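Local coordinates for protein aspartate aminotransferase (Giardia lamblia, PDB 3MEB) that probably catalyses, as a pyridoxal 5'-phosphate-dependent homodimer, the reversible transfer of an amino group from L-aspartate to 2-oxoglutarate, giving oxaloacetate and L-glutamate, at residues Phe136-Leu141 and Thr315-Lys320; Ala146-Pro151 and Lys164-Leu169; Val41-Asn44 and Lys50-Asn53. One frame throughout, in Å; residues are numbered along the deposited sequence.

From the N terminus, contact 3 comes first and closes a short loop: after helix 37-45 the chain turns back, so that Val41-Asn44 meets Lys50-Asn53 at the start of strand 52-54. Contact 1 opens later, on helix 127-142, and closes only at the C-terminal end of helix 300-319, spanning most of the seven-stranded mixed sheet. Within that span lies contact 2, where strand 148-151 meets the end of helix 157-166. Contacts 1 and 2 touch, for example Glu137 CA to Val165 CG1 at 3.4 Å, and join helices 127-142, 157-166 and 300-319 and strand 148-151 into one connected region. Contact 3 stands apart, its centre about 38 Å from that of contact 1 and 35 Å from that of contact 2.

Contact 1 (Phe136-Leu141 and Thr315-Lys320); sequences FEFLHL and TLQIRK. With EDO (1,2-ethanediol), chain L.
The amide of Gln317 reaches the edge of the Phe138 ring, its OE1 near the ring plane and 3.6 Å from CD1, with the two planes 27° apart. Against the carboxylate of Glu137 the same amide stands perpendicular. This is a helix-helix contact in the fold type I architecture of class I aminotransferases: the axes of 136-141 and 315-319 approach to 10.8 Å at 114°, a separation that the long side chain of Gln317 spans. Extended beyond CG, it runs alongside Glu137, the two chains pointing opposite ways. Its NE2 donates to Glu137 OE1 over 2.8 Å with an N-H...O angle of 154°, meeting the oxygen from above the carboxylate plane. NE2 is also hydrogen-bonded to Ile134 O, about one turn before Glu137 on helix 127-142, which helps fix the amide's rotation; its 3.5 Å approach to Phe138 N pairs two donors and is no bond. Glu137 OE1 also forms a salt bridge to Lys164 of the second subunit, placing this buried pair at the dimer interface, and Arg319 salt-bridges Asp34 of that subunit. A bound 1,2-ethanediol, probably from the crystallisation liquor, lies at the edge of the Arg319 guanidinium, where NH2 donates to its in-plane O2 over 2.7 Å.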
ATOM      1  N   PHE A 136      11.096   6.412   6.876  1.00  2.00           N
ATOM      2  CA  PHE A 136      11.206   6.596   8.346  1.00  2.00           C
ATOM      3  C   PHE A 136      11.667   5.304   9.046  1.00  2.00           C
ATOM      4  O   PHE A 136      12.587   5.308   9.910  1.00  2.45           O
ATOM      5  CB  PHE A 136       9.864   7.044   8.934  1.00  2.00           C
ATOM      6  CG  PHE A 136       9.510   8.486   8.688  1.00  2.18           C
ATOM      7  CD1 PHE A 136      10.133   9.245   7.701  1.00  5.94           C
ATOM      8  CD2 PHE A 136       8.490   9.082   9.427  1.00  3.19           C
ATOM      9  CE1 PHE A 136       9.745  10.566   7.471  1.00  4.84           C
ATOM     10  CE2 PHE A 136       8.109  10.388   9.186  1.00  3.39           C
ATOM     11  CZ  PHE A 136       8.731  11.123   8.215  1.00  3.47           C
ATOM     12  N   GLU A 137      11.014   4.196   8.712  1.00  2.00           N
ATOM     13  CA  GLU A 137      11.361   2.910   9.274  1.00  2.00           C
ATOM     14  C   GLU A 137      12.763   2.481   8.836  1.00  2.00           C
ATOM     15  O   GLU A 137      13.528   1.931   9.635  1.00  2.00           O
ATOM     16  CB  GLU A 137      10.344   1.835   8.868  1.00  2.13           C
ATOM     17  CG  GLU A 137      10.698   0.433   9.320  1.00  2.00           C
ATOM     18  CD  GLU A 137       9.725  -0.605   8.799  1.00  2.00           C
ATOM     19  OE1 GLU A 137       9.380  -0.602   7.574  1.00  2.00           O
ATOM     20  OE2 GLU A 137       9.333  -1.464   9.609  1.00  2.90           O
ATOM     21  N   PHE A 138      13.116   2.766   7.595  1.00  2.05           N
ATOM     22  CA  PHE A 138      14.469   2.448   7.088  1.00  2.00           C
ATOM     23  C   PHE A 138      15.542   3.062   8.000  1.00  2.00           C
ATOM     24  O   PHE A 138      16.489   2.412   8.406  1.00  2.00           O
ATOM     25  CB  PHE A 138      14.595   2.958   5.653  1.00  2.00           C
ATOM     26  CG  PHE A 138      15.961   2.744   5.023  1.00  2.05           C
ATOM     27  CD1 PHE A 138      16.228   1.587   4.307  1.00  2.00           C
ATOM     28  CD2 PHE A 138      16.927   3.728   5.079  1.00  2.00           C
ATOM     29  CE1 PHE A 138      17.485   1.388   3.683  1.00  3.47           C
ATOM     30  CE2 PHE A 138      18.194   3.534   4.471  1.00  2.00           C
ATOM     31  CZ  PHE A 138      18.469   2.360   3.773  1.00  2.00           C
ATOM     32  N   LEU A 139      15.380   4.334   8.317  1.00  2.31           N
ATOM     33  CA  LEU A 139      16.355   5.029   9.143  1.00  2.00           C
ATOM     34  C   LEU A 139      16.260   4.626  10.601  1.00  2.00           C
ATOM     35  O   LEU A 139      17.304   4.516  11.280  1.00  2.16           O
ATOM     36  CB  LEU A 139      16.200   6.554   8.984  1.00  2.47           C
ATOM     37  CG  LEU A 139      16.514   7.131   7.594  1.00  3.06           C
ATOM     38  CD1 LEU A 139      16.188   8.606   7.514  1.00  2.88           C
ATOM     39  CD2 LEU A 139      17.984   6.841   7.208  1.00  3.02           C
ATOM     40  N   HIS A 140      15.049   4.405  11.113  1.00  2.00           N
ATOM     41  CA  HIS A 140      14.915   4.025  12.513  1.00  2.44           C
ATOM     42  C   HIS A 140      15.535   2.652  12.793  1.00  2.00           C
ATOM     43  O   HIS A 140      16.084   2.393  13.880  1.00  2.00           O
ATOM     44  CB  HIS A 140      13.436   4.057  12.948  1.00  2.65           C
ATOM     45  CG  HIS A 140      13.250   3.814  14.409  1.00  6.49           C
ATOM     46  ND1 HIS A 140      13.854   4.593  15.369  1.00  9.96           N
ATOM     47  CD2 HIS A 140      12.548   2.864  15.073  1.00 11.26           C
ATOM     48  CE1 HIS A 140      13.497   4.159  16.565  1.00 11.50           C
ATOM     49  NE2 HIS A 140      12.720   3.100  16.412  1.00 11.03           N
ATOM     50  N   LEU A 141      15.433   1.759  11.821  1.00  2.00           N
ATOM     51  CA  LEU A 141      16.060   0.436  11.907  1.00  2.00           C
ATOM     52  C   LEU A 141      17.580   0.536  11.791  1.00  2.21           C
ATOM     53  O   LEU A 141      18.293  -0.071  12.590  1.00  2.92           O
ATOM     54  CB  LEU A 141      15.508  -0.517  10.836  1.00  2.00           C
ATOM     55  CG  LEU A 141      14.039  -0.981  11.071  1.00  3.03           C
ATOM     56  CD1 LEU A 141      13.503  -1.812   9.911  1.00  2.00           C
ATOM     57  CD2 LEU A 141      13.881  -1.713  12.409  1.00  2.00           C
ATOM     58  N   THR A 315      12.865  -3.276   0.321  1.00  2.18           N
ATOM     59  CA  THR A 315      11.927  -4.266  -0.248  1.00  2.35           C
ATOM     60  C   THR A 315      11.576  -5.342   0.769  1.00  2.30           C
ATOM     61  O   THR A 315      10.468  -5.910   0.750  1.00  2.00           O
ATOM     62  CB  THR A 315      12.423  -4.861  -1.575  1.00  3.04           C
ATOM     63  OG1 THR A 315      13.666  -5.545  -1.388  1.00  2.49           O
ATOM     64  CG2 THR A 315      12.552  -3.727  -2.671  1.00  2.00           C
ATOM     65  N   LEU A 316      12.486  -5.608   1.693  1.00  2.00           N
ATOM     66  CA  LEU A 316      12.183  -6.537   2.768  1.00  2.00           C
ATOM     67  C   LEU A 316      11.124  -5.888   3.688  1.00  2.00           C
ATOM     68  O   LEU A 316      10.155  -6.520   4.063  1.00  2.00           O
ATOM     69  CB  LEU A 316      13.437  -6.895   3.548  1.00  2.00           C
ATOM     70  CG  LEU A 316      13.217  -7.746   4.775  1.00  2.72           C
ATOM     71  CD1 LEU A 316      12.423  -9.040   4.507  1.00  2.00           C
ATOM     72  CD2 LEU A 316      14.593  -7.969   5.413  1.00  2.00           C
ATOM     73  N   GLN A 317      11.298  -4.593   3.993  1.00  2.00           N
ATOM     74  CA  GLN A 317      10.293  -3.872   4.787  1.00  2.00           C
ATOM     75  C   GLN A 317       8.930  -3.954   4.148  1.00  2.00           C
ATOM     76  O   GLN A 317       7.921  -4.304   4.800  1.00  2.00           O
ATOM     77  CB  GLN A 317      10.691  -2.404   4.958  1.00  2.00           C
ATOM     78  CG  GLN A 317      11.919  -2.179   5.880  1.00  2.00           C
ATOM     79  CD  GLN A 317      12.420  -0.794   5.710  1.00  4.80           C
ATOM     80  OE1 GLN A 317      13.579  -0.563   5.298  1.00  7.14           O
ATOM     81  NE2 GLN A 317      11.534   0.168   5.943  1.00  3.04           N
ATOM     82  N   ILE A 318       8.905  -3.665   2.852  1.00  2.00           N
ATOM     83  CA  ILE A 318       7.666  -3.647   2.106  1.00  2.00           C
ATOM     84  C   ILE A 318       7.001  -5.037   2.069  1.00  2.00           C
ATOM     85  O   ILE A 318       5.792  -5.151   2.238  1.00  2.00           O
ATOM     86  CB  ILE A 318       7.918  -3.071   0.709  1.00  2.00           C
ATOM     87  CG1 ILE A 318       8.039  -1.543   0.834  1.00  2.00           C
ATOM     88  CG2 ILE A 318       6.800  -3.434  -0.297  1.00  2.00           C
ATOM     89  CD1 ILE A 318       8.527  -0.858  -0.479  1.00  2.00           C
ATOM     90  N   ARG A 319       7.833  -6.069   1.898  1.00  2.00           N
ATOM     91  CA  ARG A 319       7.373  -7.470   1.856  1.00  2.00           C
ATOM     92  C   ARG A 319       6.506  -7.786   3.046  1.00  2.00           C
ATOM     93  O   ARG A 319       5.461  -8.435   2.898  1.00  2.00           O
ATOM     94  CB  ARG A 319       8.556  -8.444   1.835  1.00  2.00           C
ATOM     95  CG  ARG A 319       8.177  -9.910   1.748  1.00  2.00           C
ATOM     96  CD  ARG A 319       7.161 -10.238   0.638  1.00  2.48           C
ATOM     97  NE  ARG A 319       7.254 -11.652   0.264  1.00  3.31           N
ATOM     98  CZ  ARG A 319       6.268 -12.382  -0.252  1.00  6.37           C
ATOM     99  NH1 ARG A 319       5.033 -11.879  -0.460  1.00  6.26           N
ATOM    100  NH2 ARG A 319       6.515 -13.648  -0.563  1.00  6.74           N
ATOM    101  N   LYS A 320       6.952  -7.326   4.221  1.00  2.00           N
ATOM    102  CA  LYS A 320       6.256  -7.517   5.483  1.00  2.00           C
ATOM    103  C   LYS A 320       5.065  -6.601   5.744  1.00  2.00           C
ATOM    104  O   LYS A 320       4.343  -6.798   6.735  1.00  2.30           O
ATOM    105  CB  LYS A 320       7.227  -7.343   6.641  1.00  2.00           C
ATOM    106  CG  LYS A 320       8.407  -8.219   6.556  1.00  3.56           C
ATOM    107  CD  LYS A 320       9.308  -7.975   7.777  1.00  5.47           C
ATOM    108  CE  LYS A 320      10.656  -7.542   7.384  1.00  6.65           C
ATOM    109  NZ  LYS A 320      11.578  -7.664   8.512  1.00  5.87           N
TER
HETATM  110  C1  EDO L 507       2.462 -12.913  -2.792  1.00 22.32           C
HETATM  111  O1  EDO L 507       2.447 -11.574  -2.248  1.00 22.96           O
HETATM  112  C2  EDO L 507       3.842 -13.420  -3.160  1.00 20.74           C
HETATM  113  O2  EDO L 507       4.395 -14.218  -2.102  1.00 18.63           O

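Contact 2 (Ala146-Pro151 and Lys164-Leu169); sequences AEFYMP and KVFNKL
Aromatic packing carries this contact: Phe148 and Phe166 meet through one corner each, Phe148 CD2 lying 4.0 Å from Phe166 CZ. The ring centroids are 5.6 Å apart and the planes make 59°, an oblique pairing. With CG anti to the carbonyl carbon (chi1 -74°), Phe166 reaches off the end of helix 157-166 toward the strand, and the two side chains cross at about a right angle. No hydrogen bond links the segments, so the join is purely apolar, and both rings are buried.

Within 164-169 a polar interaction shapes the turn leaving the helix. Asn167 takes a positive phi of 69° and its OD1 accepts from Leu169 N over 2.9 Å, an Asx turn; OD1 also accepts a hydrogen bond from Lys170 N, so two backbone donors hold the amide.

The two phenylalanines lie within the beta-alpha-beta unit formed by strand 148-151, helix 157-166 and strand 174-176, packing the end of the crossover helix onto its first strand. Tyr162 stacks on Phe166, while Phe136 of helix 127-142 meets Phe148 edge-to-face. Strand 148-151 itself runs between strands 204-208 and 174-176, bonded through its backbone to both.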
ATOM      1  N   ALA A 146      19.766   8.011  16.079  1.00  7.00           N
ATOM      2  CA  ALA A 146      19.740   9.329  15.442  1.00  7.52           C
ATOM      3  C   ALA A 146      18.476  10.101  15.779  1.00  7.41           C
ATOM      4  O   ALA A 146      17.366   9.582  15.649  1.00  8.01           O
ATOM      5  CB  ALA A 146      19.881   9.212  13.905  1.00  7.08           C
ATOM      6  N   GLU A 147      18.656  11.355  16.180  1.00  6.64           N
ATOM      7  CA  GLU A 147      17.529  12.233  16.439  1.00  7.08           C
ATOM      8  C   GLU A 147      16.893  12.631  15.128  1.00  6.08           C
ATOM      9  O   GLU A 147      17.596  12.830  14.144  1.00  5.98           O
ATOM     10  CB  GLU A 147      17.963  13.508  17.144  1.00  7.04           C
ATOM     11  CG  GLU A 147      18.895  13.313  18.302  1.00 11.57           C
ATOM     12  CD  GLU A 147      18.205  13.268  19.617  1.00 15.71           C
ATOM     13  OE1 GLU A 147      17.041  12.793  19.675  1.00 19.25           O
ATOM     14  OE2 GLU A 147      18.841  13.723  20.582  1.00 16.61           O
ATOM     15  N   PHE A 148      15.564  12.735  15.124  1.00  5.00           N
ATOM     16  CA  PHE A 148      14.791  13.118  13.945  1.00  5.19           C
ATOM     17  C   PHE A 148      14.153  14.484  14.190  1.00  4.75           C
ATOM     18  O   PHE A 148      13.459  14.653  15.203  1.00  5.25           O
ATOM     19  CB  PHE A 148      13.688  12.106  13.729  1.00  5.51           C
ATOM     20  CG  PHE A 148      13.050  12.192  12.383  1.00  5.87           C
ATOM     21  CD1 PHE A 148      12.102  13.164  12.115  1.00  5.62           C
ATOM     22  CD2 PHE A 148      13.391  11.283  11.387  1.00  7.40           C
ATOM     23  CE1 PHE A 148      11.519  13.260  10.873  1.00  7.84           C
ATOM     24  CE2 PHE A 148      12.808  11.360  10.155  1.00  7.19           C
ATOM     25  CZ  PHE A 148      11.848  12.346   9.905  1.00  8.24           C
ATOM     26  N   TYR A 149      14.363  15.429  13.278  1.00  3.73           N
ATOM     27  CA  TYR A 149      13.929  16.823  13.453  1.00  3.43           C
ATOM     28  C   TYR A 149      12.876  17.226  12.407  1.00  4.32           C
ATOM     29  O   TYR A 149      13.092  17.089  11.202  1.00  4.80           O
ATOM     30  CB  TYR A 149      15.135  17.776  13.340  1.00  3.18           C
ATOM     31  CG  TYR A 149      16.012  17.787  14.556  1.00  2.00           C
ATOM     32  CD1 TYR A 149      15.950  18.824  15.493  1.00  3.13           C
ATOM     33  CD2 TYR A 149      16.927  16.795  14.763  1.00  2.00           C
ATOM     34  CE1 TYR A 149      16.769  18.831  16.610  1.00  2.35           C
ATOM     35  CE2 TYR A 149      17.751  16.804  15.901  1.00  3.03           C
ATOM     36  CZ  TYR A 149      17.665  17.800  16.797  1.00  2.00           C
ATOM     37  OH  TYR A 149      18.497  17.745  17.895  1.00  3.68           O
ATOM     38  N   MET A 150      11.716  17.665  12.867  1.00  3.70           N
ATOM     39  CA  MET A 150      10.679  18.146  11.972  1.00  4.16           C
ATOM     40  C   MET A 150      10.695  19.659  11.953  1.00  2.70           C
ATOM     41  O   MET A 150      11.052  20.260  12.951  1.00  2.00           O
ATOM     42  CB  MET A 150       9.313  17.730  12.460  1.00  4.35           C
ATOM     43  CG  MET A 150       9.168  16.278  12.814  1.00  9.59           C
ATOM     44  SD  MET A 150       7.889  15.549  11.842  1.00 13.11           S
ATOM     45  CE  MET A 150       7.855  13.880  12.531  1.00 11.87           C
ATOM     46  N   PRO A 151      10.296  20.295  10.827  1.00  2.00           N
ATOM     47  CA  PRO A 151      10.046  21.736  10.930  1.00  2.00           C
ATOM     48  C   PRO A 151       8.900  22.004  11.936  1.00  3.06           C
ATOM     49  O   PRO A 151       8.005  21.126  12.110  1.00  2.19           O
ATOM     50  CB  PRO A 151       9.639  22.121   9.508  1.00  2.12           C
ATOM     51  CG  PRO A 151       9.130  20.820   8.902  1.00  2.00           C
ATOM     52  CD  PRO A 151       9.900  19.750   9.522  1.00  2.56           C
ATOM     53  N   LYS A 164       3.827   5.945  14.326  1.00  2.00           N
ATOM     54  CA  LYS A 164       3.721   4.498  14.137  1.00  2.00           C
ATOM     55  C   LYS A 164       5.117   3.829  14.021  1.00  2.34           C
ATOM     56  O   LYS A 164       5.258   2.673  14.459  1.00  2.71           O
ATOM     57  CB  LYS A 164       2.817   4.168  12.927  1.00  2.00           C
ATOM     58  CG  LYS A 164       2.876   2.677  12.483  1.00  3.59           C
ATOM     59  CD  LYS A 164       1.752   2.298  11.505  1.00  3.68           C
ATOM     60  CE  LYS A 164       1.957   0.869  10.969  1.00  2.47           C
ATOM     61  NZ  LYS A 164       0.789   0.353  10.205  1.00  2.00           N
ATOM     62  N   VAL A 165       6.133   4.528  13.465  1.00  2.11           N
ATOM     63  CA  VAL A 165       7.475   3.936  13.314  1.00  2.15           C
ATOM     64  C   VAL A 165       8.299   4.057  14.615  1.00  4.04           C
ATOM     65  O   VAL A 165       8.916   3.099  15.054  1.00  2.96           O
ATOM     66  CB  VAL A 165       8.250   4.513  12.107  1.00  2.93           C
ATOM     67  CG1 VAL A 165       9.735   4.009  12.046  1.00  2.00           C
ATOM     68  CG2 VAL A 165       7.498   4.152  10.773  1.00  2.05           C
ATOM     69  N   PHE A 166       8.285   5.227  15.232  1.00  4.81           N
ATOM     70  CA  PHE A 166       9.273   5.543  16.277  1.00  5.41           C
ATOM     71  C   PHE A 166       8.660   5.405  17.653  1.00  6.17           C
ATOM     72  O   PHE A 166       9.379   5.125  18.599  1.00  5.64           O
ATOM     73  CB  PHE A 166       9.772   6.970  16.148  1.00  5.62           C
ATOM     74  CG  PHE A 166      10.716   7.214  14.999  1.00  6.75           C
ATOM     75  CD1 PHE A 166      12.090   7.244  15.204  1.00  8.26           C
ATOM     76  CD2 PHE A 166      10.230   7.439  13.730  1.00  6.80           C
ATOM     77  CE1 PHE A 166      12.968   7.482  14.157  1.00  7.88           C
ATOM     78  CE2 PHE A 166      11.082   7.695  12.676  1.00  6.50           C
ATOM     79  CZ  PHE A 166      12.460   7.713  12.878  1.00  6.21           C
ATOM     80  N   ASN A 167       7.335   5.568  17.741  1.00  7.80           N
ATOM     81  CA  ASN A 167       6.608   5.724  19.019  1.00 10.03           C
ATOM     82  C   ASN A 167       6.956   7.080  19.638  1.00 11.51           C
ATOM     83  O   ASN A 167       7.987   7.219  20.309  1.00 12.25           O
ATOM     84  CB  ASN A 167       6.864   4.553  19.991  1.00 10.08           C
ATOM     85  CG  ASN A 167       6.022   4.629  21.294  1.00 10.25           C
ATOM     86  OD1 ASN A 167       5.841   5.696  21.890  1.00 10.04           O
ATOM     87  ND2 ASN A 167       5.563   3.467  21.766  1.00 10.48           N
ATOM     88  N   LYS A 168       6.084   8.064  19.377  1.00 13.47           N
ATOM     89  CA  LYS A 168       6.168   9.415  19.939  1.00 15.49           C
ATOM     90  C   LYS A 168       6.542   9.479  21.393  1.00 16.00           C
ATOM     91  O   LYS A 168       7.223  10.414  21.792  1.00 17.84           O
ATOM     92  CB  LYS A 168       4.820  10.153  19.850  1.00 15.87           C
ATOM     93  CG  LYS A 168       4.574  10.848  18.547  1.00 18.70           C
ATOM     94  CD  LYS A 168       3.825  12.187  18.744  1.00 22.19           C
ATOM     95  CE  LYS A 168       2.375  12.032  19.149  1.00 22.98           C
ATOM     96  NZ  LYS A 168       1.602  13.110  18.481  1.00 22.05           N
ATOM     97  N   LEU A 169       6.042   8.552  22.197  1.00 16.39           N
ATOM     98  CA  LEU A 169       6.205   8.666  23.651  1.00 16.84           C
ATOM     99  C   LEU A 169       7.533   8.099  24.145  1.00 16.62           C
ATOM    100  O   LEU A 169       8.086   8.616  25.133  1.00 17.39           O
ATOM    101  CB  LEU A 169       5.040   7.996  24.392  1.00 17.13           C
ATOM    102  CG  LEU A 169       3.734   8.797  24.513  1.00 19.08           C
ATOM    103  CD1 LEU A 169       3.259   9.331  23.162  1.00 20.40           C
ATOM    104  CD2 LEU A 169       2.668   7.912  25.146  1.00 20.71           C
TER

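Contact 3 (Val41-Asn44 and Lys50-Asn53); sequences VLYN and KKVN
Tyr43 is clamped between Lys51 and Asn53, which cover opposite faces of its ring. CG of Tyr43 stands anti to the backbone N (chi1 167°), carrying the ring across to the strand. Asn53 CB sits over the ring centre, 3.6 Å from the centroid, a CH-pi contact 9° off the normal. On the other face Lys51 starts with CG between its backbone N and carbonyl carbon (chi1 62°), then runs extended, crossing the tyrosine at about a right angle. Lys51 CG comes to 3.3 Å from Tyr43 CE1, while CE makes a second CH-pi contact.

After helix 37-45 the chain turns back, so that strand 52-54 packs against the helix; with strand 411-413, its parallel partner, and helix 430-443 they probably belong to the small domain of the aminotransferase fold. Tyr412 also touches Tyr43. Lys51 C and Val52 N lie in plane at the ring edge.

Lys51 NZ lies 4.5 Å from the Tyr43 ring centroid, a cation-pi contact over the face. The same nitrogen donates to Tyr43 O over 2.6 Å, in the carbonyl plane, and to Asp46 O, two carbonyls near the helix end holding the ammonium group. Asn53 OD1 turns to accept from Gly55 N.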
ATOM      1  N   VAL A  41     -15.584  14.524   2.651  1.00  4.38           N
ATOM      2  CA  VAL A  41     -16.784  13.742   3.031  1.00  5.31           C
ATOM      3  C   VAL A  41     -17.919  14.694   3.357  1.00  6.33           C
ATOM      4  O   VAL A  41     -19.034  14.547   2.812  1.00  7.73           O
ATOM      5  CB  VAL A  41     -16.509  12.764   4.187  1.00  5.71           C
ATOM      6  CG1 VAL A  41     -17.772  11.987   4.598  1.00  5.29           C
ATOM      7  CG2 VAL A  41     -15.401  11.734   3.757  1.00  6.70           C
ATOM      8  N   LEU A  42     -17.625  15.703   4.186  1.00  6.36           N
ATOM      9  CA  LEU A  42     -18.614  16.673   4.597  1.00  7.31           C
ATOM     10  C   LEU A  42     -19.111  17.508   3.420  1.00  7.45           C
ATOM     11  O   LEU A  42     -20.317  17.721   3.292  1.00  7.18           O
ATOM     12  CB  LEU A  42     -18.046  17.588   5.684  1.00  7.57           C
ATOM     13  CG  LEU A  42     -17.720  16.881   7.001  1.00  8.52           C
ATOM     14  CD1 LEU A  42     -17.073  17.874   7.968  1.00  8.70           C
ATOM     15  CD2 LEU A  42     -18.981  16.235   7.565  1.00  7.84           C
ATOM     16  N   TYR A  43     -18.170  17.991   2.601  1.00  7.50           N
ATOM     17  CA  TYR A  43     -18.483  18.769   1.420  1.00  7.76           C
ATOM     18  C   TYR A  43     -19.387  17.973   0.479  1.00  8.82           C
ATOM     19  O   TYR A  43     -20.317  18.529  -0.116  1.00  9.30           O
ATOM     20  CB  TYR A  43     -17.196  19.169   0.677  1.00  7.75           C
ATOM     21  CG  TYR A  43     -17.470  19.705  -0.716  1.00  5.22           C
ATOM     22  CD1 TYR A  43     -17.785  21.053  -0.895  1.00  6.52           C
ATOM     23  CD2 TYR A  43     -17.435  18.876  -1.833  1.00  4.84           C
ATOM     24  CE1 TYR A  43     -18.030  21.584  -2.156  1.00  5.17           C
ATOM     25  CE2 TYR A  43     -17.700  19.381  -3.128  1.00  6.42           C
ATOM     26  CZ  TYR A  43     -17.982  20.758  -3.277  1.00  6.74           C
ATOM     27  OH  TYR A  43     -18.258  21.330  -4.509  1.00  7.57           O
ATOM     28  N   ASN A  44     -19.134  16.661   0.356  1.00  9.88           N
ATOM     29  CA  ASN A  44     -19.921  15.810  -0.564  1.00 10.50           C
ATOM     30  C   ASN A  44     -21.354  15.597  -0.114  1.00 11.47           C
ATOM     31  O   ASN A  44     -22.253  15.455  -0.956  1.00 11.60           O
ATOM     32  CB  ASN A  44     -19.270  14.439  -0.750  1.00 10.47           C
ATOM     33  CG  ASN A  44     -18.079  14.466  -1.682  1.00 12.27           C
ATOM     34  OD1 ASN A  44     -17.903  15.381  -2.481  1.00 13.39           O
ATOM     35  ND2 ASN A  44     -17.259  13.437  -1.589  1.00 15.11           N
ATOM     36  N   LYS A  50     -24.225  26.249  -3.547  1.00 10.17           N
ATOM     37  CA  LYS A  50     -23.087  27.190  -3.556  1.00  9.26           C
ATOM     38  C   LYS A  50     -21.854  26.732  -2.742  1.00  8.32           C
ATOM     39  O   LYS A  50     -20.892  27.510  -2.532  1.00  7.71           O
ATOM     40  CB  LYS A  50     -23.554  28.564  -3.049  1.00  9.30           C
ATOM     41  CG  LYS A  50     -24.556  29.277  -3.961  1.00 10.68           C
ATOM     42  CD  LYS A  50     -24.817  30.690  -3.459  1.00 12.79           C
ATOM     43  CE  LYS A  50     -25.791  31.457  -4.363  1.00 14.94           C
ATOM     44  NZ  LYS A  50     -26.597  32.490  -3.633  1.00 15.78           N
ATOM     45  N   LYS A  51     -21.862  25.474  -2.323  1.00  6.83           N
ATOM     46  CA  LYS A  51     -20.757  24.894  -1.556  1.00  6.45           C
ATOM     47  C   LYS A  51     -19.410  24.972  -2.270  1.00  5.57           C
ATOM     48  O   LYS A  51     -19.338  24.844  -3.487  1.00  5.34           O
ATOM     49  CB  LYS A  51     -21.054  23.423  -1.203  1.00  6.33           C
ATOM     50  CG  LYS A  51     -21.211  22.483  -2.373  1.00  6.65           C
ATOM     51  CD  LYS A  51     -21.667  21.151  -1.842  1.00  8.35           C
ATOM     52  CE  LYS A  51     -21.570  20.020  -2.834  1.00  9.57           C
ATOM     53  NZ  LYS A  51     -21.934  18.745  -2.167  1.00  8.54           N
ATOM     54  N   VAL A  52     -18.343  25.161  -1.508  1.00  4.93           N
ATOM     55  CA  VAL A  52     -16.986  25.332  -2.095  1.00  3.71           C
ATOM     56  C   VAL A  52     -16.037  24.454  -1.300  1.00  3.88           C
ATOM     57  O   VAL A  52     -15.962  24.597  -0.066  1.00  3.11           O
ATOM     58  CB  VAL A  52     -16.475  26.797  -2.028  1.00  4.20           C
ATOM     59  CG1 VAL A  52     -15.104  26.914  -2.731  1.00  4.33           C
ATOM     60  CG2 VAL A  52     -17.518  27.825  -2.651  1.00  2.00           C
ATOM     61  N   ASN A  53     -15.298  23.573  -1.984  1.00  3.00           N
ATOM     62  CA  ASN A  53     -14.340  22.695  -1.303  1.00  3.49           C
ATOM     63  C   ASN A  53     -12.941  23.272  -1.349  1.00  2.48           C
ATOM     64  O   ASN A  53     -12.322  23.261  -2.393  1.00  2.06           O
ATOM     65  CB  ASN A  53     -14.318  21.299  -1.946  1.00  3.32           C
ATOM     66  CG  ASN A  53     -13.450  20.298  -1.170  1.00  5.61           C
ATOM     67  OD1 ASN A  53     -12.851  20.629  -0.127  1.00  2.99           O
ATOM     68  ND2 ASN A  53     -13.404  19.036  -1.669  1.00  8.48           N
TER